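Local atomic coordinates of beta-glucoside phosphorylase BglX (Unidentified, PDB entry 5VQE), a protein that probably cleaves beta-glucosides by phosphorolysis, passing the glucosyl unit to phosphate, as a member of glycoside hydrolase family 3. Residues A[143-155]-A[163-176]. Sequence-based numbering, arbitrary orientation.
With G2F (2-deoxy-2-fluoro-alpha-D-glucopyranose), chain B.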
loop_
_atom_site.group_PDB
_atom_site.type_symbol
_atom_site.label_atom_id
_atom_site.label_comp_id
_atom_site.label_asym_id
_atom_site.label_seq_id
_atom_site.Cartn_x
_atom_site.Cartn_y
_atom_site.Cartn_z
ATOM N N TRP A 143 3.212 -7.828 11.763
ATOM C CA TRP A 143 3.966 -7.642 10.525
ATOM C C TRP A 143 3.124 -6.777 9.596
ATOM O O TRP A 143 2.056 -7.209 9.164
ATOM C CB TRP A 143 4.263 -8.996 9.889
ATOM C CG TRP A 143 5.236 -9.010 8.751
ATOM C CD1 TRP A 143 6.027 -7.983 8.309
ATOM C CD2 TRP A 143 5.529 -10.131 7.914
ATOM N NE1 TRP A 143 6.794 -8.406 7.242
ATOM C CE2 TRP A 143 6.503 -9.721 6.985
ATOM C CE3 TRP A 143 5.060 -11.448 7.862
ATOM C CZ2 TRP A 143 7.008 -10.584 6.008
ATOM C CZ3 TRP A 143 5.558 -12.293 6.890
ATOM C CH2 TRP A 143 6.531 -11.863 5.990
ATOM N N THR A 144 3.575 -5.566 9.294
ATOM C CA THR A 144 2.898 -4.735 8.307
ATOM C C THR A 144 3.690 -4.786 7.011
ATOM O O THR A 144 4.919 -4.649 7.022
ATOM C CB THR A 144 2.718 -3.289 8.772
ATOM O OG1 THR A 144 1.944 -2.587 7.796
ATOM C CG2 THR A 144 4.040 -2.566 8.958
ATOM N N TYR A 145 2.986 -5.045 5.912
ATOM C CA TYR A 145 3.602 -5.107 4.592
ATOM C C TYR A 145 3.816 -3.693 4.061
ATOM O O TYR A 145 3.323 -3.345 2.986
ATOM C CB TYR A 145 2.721 -5.908 3.629
ATOM C CG TYR A 145 2.716 -7.411 3.793
ATOM C CD1 TYR A 145 3.824 -8.098 4.276
ATOM C CD2 TYR A 145 1.603 -8.151 3.409
ATOM C CE1 TYR A 145 3.815 -9.477 4.384
ATOM C CE2 TYR A 145 1.589 -9.527 3.510
ATOM C CZ TYR A 145 2.691 -10.187 3.992
ATOM O OH TYR A 145 2.651 -11.564 4.083
ATOM N N GLU A 146 4.500 -2.862 4.836
ATOM C CA GLU A 146 4.735 -1.463 4.511
ATOM C C GLU A 146 6.025 -1.041 5.199
ATOM O O GLU A 146 6.428 -1.657 6.190
ATOM C CB GLU A 146 3.579 -0.576 4.985
ATOM C CG GLU A 146 2.170 -1.142 4.823
ATOM C CD GLU A 146 1.626 -1.085 3.410
ATOM O OE1 GLU A 146 2.130 -0.288 2.586
ATOM O OE2 GLU A 146 0.666 -1.845 3.128
ATOM N N PRO A 147 6.670 0.038 4.736
ATOM C CA PRO A 147 6.255 1.063 3.777
ATOM C C PRO A 147 6.620 0.816 2.324
ATOM O O PRO A 147 7.574 0.122 1.978
ATOM C CB PRO A 147 6.997 2.299 4.275
ATOM C CG PRO A 147 8.301 1.736 4.734
ATOM C CD PRO A 147 7.956 0.395 5.367
ATOM N N ILE A 148 5.817 1.434 1.474
ATOM C CA ILE A 148 6.055 1.463 0.039
ATOM C C ILE A 148 7.120 2.509 -0.251
ATOM O O ILE A 148 6.938 3.694 0.052
ATOM C CB ILE A 148 4.757 1.769 -0.717
ATOM C CG1 ILE A 148 3.804 0.577 -0.578
ATOM C CG2 ILE A 148 5.026 2.071 -2.197
ATOM C CD1 ILE A 148 2.403 0.855 -1.022
ATOM N N ILE A 149 8.231 2.070 -0.836
ATOM C CA ILE A 149 9.315 2.975 -1.194
ATOM C C ILE A 149 9.501 2.959 -2.704
ATOM O O ILE A 149 10.592 3.235 -3.211
ATOM C CB ILE A 149 10.617 2.621 -0.450
ATOM C CG1 ILE A 149 11.017 1.162 -0.695
ATOM C CG2 ILE A 149 10.451 2.914 1.033
ATOM C CD1 ILE A 149 12.407 0.826 -0.161
ATOM N N ASP A 150 8.430 2.654 -3.433
ATOM C CA ASP A 150 8.402 2.930 -4.861
ATOM C C ASP A 150 8.470 4.430 -5.102
ATOM O O ASP A 150 8.061 5.236 -4.264
ATOM C CB ASP A 150 7.127 2.386 -5.500
ATOM C CG ASP A 150 6.976 0.891 -5.333
ATOM O OD1 ASP A 150 8.005 0.187 -5.356
ATOM O OD2 ASP A 150 5.819 0.430 -5.200
ATOM N N ILE A 151 8.987 4.798 -6.271
ATOM C CA ILE A 151 9.085 6.190 -6.700
ATOM C C ILE A 151 7.994 6.417 -7.732
ATOM O O ILE A 151 7.899 5.667 -8.707
ATOM C CB ILE A 151 10.472 6.496 -7.296
ATOM C CG1 ILE A 151 11.589 6.180 -6.302
ATOM C CG2 ILE A 151 10.552 7.950 -7.741
ATOM C CD1 ILE A 151 12.980 6.187 -6.924
ATOM N N ASP A 152 7.173 7.450 -7.532
ATOM C CA ASP A 152 6.076 7.745 -8.458
ATOM C C ASP A 152 6.594 8.547 -9.656
ATOM O O ASP A 152 6.165 9.666 -9.935
ATOM C CB ASP A 152 4.959 8.490 -7.731
ATOM C CG ASP A 152 3.634 8.453 -8.479
ATOM O OD1 ASP A 152 3.417 7.519 -9.279
ATOM O OD2 ASP A 152 2.790 9.354 -8.247
ATOM N N MET A 153 7.539 7.936 -10.380
ATOM C CA MET A 153 8.088 8.570 -11.573
ATOM C C MET A 153 7.031 8.713 -12.658
ATOM O O MET A 153 6.820 9.807 -13.193
ATOM C CB MET A 153 9.265 7.764 -12.123
ATOM C CG MET A 153 10.537 7.826 -11.346
ATOM S SD MET A 153 11.899 7.120 -12.307
ATOM C CE MET A 153 13.225 7.229 -11.101
ATOM N N ASN A 154 6.350 7.620 -12.991
ATOM C CA ASN A 154 5.505 7.567 -14.172
ATOM C C ASN A 154 4.066 7.875 -13.788
ATOM O O ASN A 154 3.415 7.032 -13.152
ATOM C CB ASN A 154 5.599 6.187 -14.824
ATOM C CG ASN A 154 4.993 6.159 -16.214
ATOM O OD1 ASN A 154 3.954 6.772 -16.468
ATOM N ND2 ASN A 154 5.644 5.447 -17.121
ATOM N N PRO A 155 3.509 9.033 -14.169
ATOM C CA PRO A 155 2.159 9.397 -13.698
ATOM C C PRO A 155 1.025 8.547 -14.270
ATOM O O PRO A 155 -0.110 8.679 -13.794
ATOM C CB PRO A 155 2.011 10.863 -14.144
ATOM C CG PRO A 155 3.371 11.292 -14.615
ATOM C CD PRO A 155 4.078 10.064 -15.052
ATOM N N ARG A 163 -0.204 5.636 -3.281
ATOM C CA ARG A 163 0.395 4.677 -2.359
ATOM C C ARG A 163 1.849 5.004 -2.052
ATOM O O ARG A 163 2.417 4.415 -1.121
ATOM C CB ARG A 163 0.295 3.258 -2.924
ATOM C CG ARG A 163 -1.136 2.742 -3.086
ATOM C CD ARG A 163 -1.142 1.391 -3.781
ATOM N NE ARG A 163 -0.760 0.295 -2.897
ATOM C CZ ARG A 163 -0.268 -0.867 -3.314
ATOM N NH1 ARG A 163 -0.080 -1.090 -4.613
ATOM N NH2 ARG A 163 0.051 -1.804 -2.435
ATOM N N THR A 164 2.457 5.912 -2.806
ATOM C CA THR A 164 3.839 6.317 -2.611
ATOM C C THR A 164 3.905 7.640 -1.859
ATOM O O THR A 164 2.913 8.356 -1.703
ATOM C CB THR A 164 4.574 6.472 -3.951
ATOM O OG1 THR A 164 4.176 7.698 -4.578
ATOM C CG2 THR A 164 4.297 5.310 -4.891
ATOM N N TYR A 165 5.113 7.965 -1.404
ATOM C CA TYR A 165 5.432 9.278 -0.873
ATOM C C TYR A 165 5.856 10.248 -1.971
ATOM O O TYR A 165 6.544 11.238 -1.695
ATOM C CB TYR A 165 6.526 9.167 0.197
ATOM C CG TYR A 165 6.100 8.361 1.398
ATOM C CD1 TYR A 165 5.057 8.789 2.211
ATOM C CD2 TYR A 165 6.729 7.166 1.717
ATOM C CE1 TYR A 165 4.652 8.049 3.304
ATOM C CE2 TYR A 165 6.328 6.421 2.816
ATOM C CZ TYR A 165 5.289 6.867 3.598
ATOM O OH TYR A 165 4.886 6.125 4.680
ATOM N N GLY A 166 5.448 9.987 -3.208
ATOM C CA GLY A 166 5.697 10.903 -4.298
ATOM C C GLY A 166 6.879 10.501 -5.150
ATOM O O GLY A 166 7.226 9.321 -5.229
ATOM N N SER A 167 7.514 11.481 -5.787
ATOM C CA SER A 167 8.517 11.210 -6.806
ATOM C C SER A 167 9.915 11.671 -6.419
ATOM O O SER A 167 10.828 11.578 -7.244
ATOM C CB SER A 167 8.101 11.865 -8.125
ATOM O OG SER A 167 7.962 13.267 -7.972
ATOM N N ASP A 168 10.118 12.161 -5.193
ATOM C CA ASP A 168 11.436 12.623 -4.773
ATOM C C ASP A 168 12.104 11.589 -3.875
ATOM O O ASP A 168 11.641 11.374 -2.742
ATOM C CB ASP A 168 11.339 13.961 -4.044
ATOM C CG ASP A 168 12.698 14.464 -3.582
ATOM O OD1 ASP A 168 13.564 14.716 -4.442
ATOM O OD2 ASP A 168 12.915 14.586 -2.361
ATOM N N PRO A 169 13.198 10.960 -4.304
ATOM C CA PRO A 169 13.828 9.930 -3.462
ATOM C C PRO A 169 14.181 10.393 -2.059
ATOM O O PRO A 169 14.054 9.616 -1.109
ATOM C CB PRO A 169 15.075 9.558 -4.271
ATOM C CG PRO A 169 14.659 9.757 -5.665
ATOM C CD PRO A 169 13.784 10.981 -5.656
ATOM N N GLU A 170 14.634 11.633 -1.889
ATOM C CA GLU A 170 15.030 12.065 -0.554
ATOM C C GLU A 170 13.825 12.144 0.378
ATOM O O GLU A 170 13.922 11.779 1.553
ATOM C CB GLU A 170 15.775 13.401 -0.632
ATOM C CG GLU A 170 17.027 13.334 -1.517
ATOM C CD GLU A 170 17.947 12.175 -1.155
ATOM O OE1 GLU A 170 18.340 12.079 0.025
ATOM O OE2 GLU A 170 18.268 11.355 -2.048
ATOM N N ARG A 171 12.670 12.572 -0.133
ATOM C CA ARG A 171 11.470 12.613 0.699
ATOM C C ARG A 171 10.963 11.202 0.993
ATOM O O ARG A 171 10.524 10.911 2.113
ATOM C CB ARG A 171 10.383 13.459 0.026
ATOM C CG ARG A 171 9.125 13.594 0.863
ATOM C CD ARG A 171 8.106 14.603 0.314
ATOM N NE ARG A 171 8.647 15.957 0.180
ATOM C CZ ARG A 171 8.979 16.541 -0.970
ATOM N NH1 ARG A 171 8.830 15.911 -2.129
ATOM N NH2 ARG A 171 9.457 17.780 -0.964
ATOM N N ILE A 172 11.024 10.308 0.004
ATOM C CA ILE A 172 10.644 8.917 0.234
ATOM C C ILE A 172 11.464 8.332 1.376
ATOM O O ILE A 172 10.924 7.662 2.268
ATOM C CB ILE A 172 10.806 8.096 -1.058
ATOM C CG1 ILE A 172 9.820 8.593 -2.122
ATOM C CG2 ILE A 172 10.569 6.614 -0.795
ATOM C CD1 ILE A 172 10.216 8.236 -3.545
ATOM N N ILE A 173 12.785 8.562 1.357
ATOM C CA ILE A 173 13.656 8.048 2.413
ATOM C C ILE A 173 13.235 8.610 3.766
ATOM O O ILE A 173 13.102 7.868 4.746
ATOM C CB ILE A 173 15.132 8.366 2.095
ATOM C CG1 ILE A 173 15.594 7.565 0.869
ATOM C CG2 ILE A 173 16.035 8.083 3.289
ATOM C CD1 ILE A 173 16.952 7.980 0.309
ATOM N N ARG A 174 13.020 9.931 3.843
ATOM C CA ARG A 174 12.624 10.552 5.110
ATOM C C ARG A 174 11.331 9.946 5.635
ATOM O O ARG A 174 11.227 9.571 6.810
ATOM C CB ARG A 174 12.420 12.063 4.943
ATOM C CG ARG A 174 13.635 12.877 4.616
ATOM C CD ARG A 174 13.398 14.357 4.938
ATOM N NE ARG A 174 12.422 15.029 4.076
ATOM C CZ ARG A 174 12.686 15.492 2.854
ATOM N NH1 ARG A 174 13.894 15.327 2.311
ATOM N NH2 ARG A 174 11.736 16.110 2.162
ATOM N N MET A 175 10.321 9.874 4.772
ATOM C CA MET A 175 8.992 9.457 5.196
ATOM C C MET A 175 8.970 7.980 5.562
ATOM O O MET A 175 8.363 7.588 6.565
ATOM C CB MET A 175 7.989 9.755 4.081
ATOM C CG MET A 175 7.833 11.237 3.763
ATOM S SD MET A 175 6.840 12.046 5.022
ATOM C CE MET A 175 7.035 13.791 4.606
ATOM N N ALA A 176 9.622 7.145 4.757
ATOM C CA ALA A 176 9.614 5.710 5.022
ATOM C C ALA A 176 10.353 5.377 6.314
ATOM O O ALA A 176 9.921 4.507 7.076
ATOM C CB ALA A 176 10.228 4.959 3.845
HETATM C C1 G2F B . 1.249 -8.023 -3.557
HETATM C C2 G2F B . 1.197 -6.461 -3.544
HETATM C C3 G2F B . 1.741 -5.974 -2.168
HETATM C C4 G2F B . 0.915 -6.660 -1.036
HETATM C C5 G2F B . 1.041 -8.212 -1.211
HETATM C C6 G2F B . 0.165 -8.972 -0.138
HETATM O O3 G2F B . 1.474 -4.600 -2.067
HETATM O O4 G2F B . 1.529 -6.338 0.184
HETATM O O5 G2F B . 0.518 -8.561 -2.482
HETATM O O6 G2F B . -1.137 -8.461 -0.188
HETATM F F2 G2F B . 1.981 -5.963 -4.525
HETATM O O HOH W 1 -0.332 -1.759 0.612
HETATM O O HOH W 2 7.119 5.832 -1.705
HETATM O O HOH W 3 4.243 4.960 0.674
HETATM O O HOH W 4 4.383 3.788 3.169
#
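Pro147 to Asp152 pack against Arg163 to Ala176 where, in the TIM-barrel-like domain of this family 3 enzyme, the loop after strand 143-144 meets the start of the following helix. Apolar contacts carry the helical side. Ile149 CG2 presses on Ala176 CB at 3.5 Å, tighter than usual, and Pro147 CG abuts the same methyl. Ile151 crosses Ile172 at about a right angle, CG1 to CD1 3.7 Å, while its CD1 touches Pro169 CG. Toward the sugar, Ile148 has CG1 anti to its carbonyl carbon (chi1 -69°), which carries CD1 over one face of the Arg163 guanidinium, 3.7 Å from NE. Arg163 NE is salt-bridged to Glu94, Arg163 NH2 donates in the guanidinium plane to O3 of the bound fluoroglucose (3.2 Å), and a water joins NH2 to Glu146 OE2. A second water donates to Ile148 O and Asp150 O and accepts from Tyr165 N. The direct backbone link is Asp152 N to Gly166 O, 3.0 Å and nearly straight (169°), though the donor stands above the carbonyl plane. Thr164 OG1, set between its backbone N and carbonyl carbon (chi1 76°), accepts from Gly166 N in an ST turn, and CG2 lies beside Asp150 CB. An alanine here would probably leave Gly166 N without its mate and open a gap at Asp150 CB. Thr164 OG1 also lies 3.3 Å from Asp152 CB.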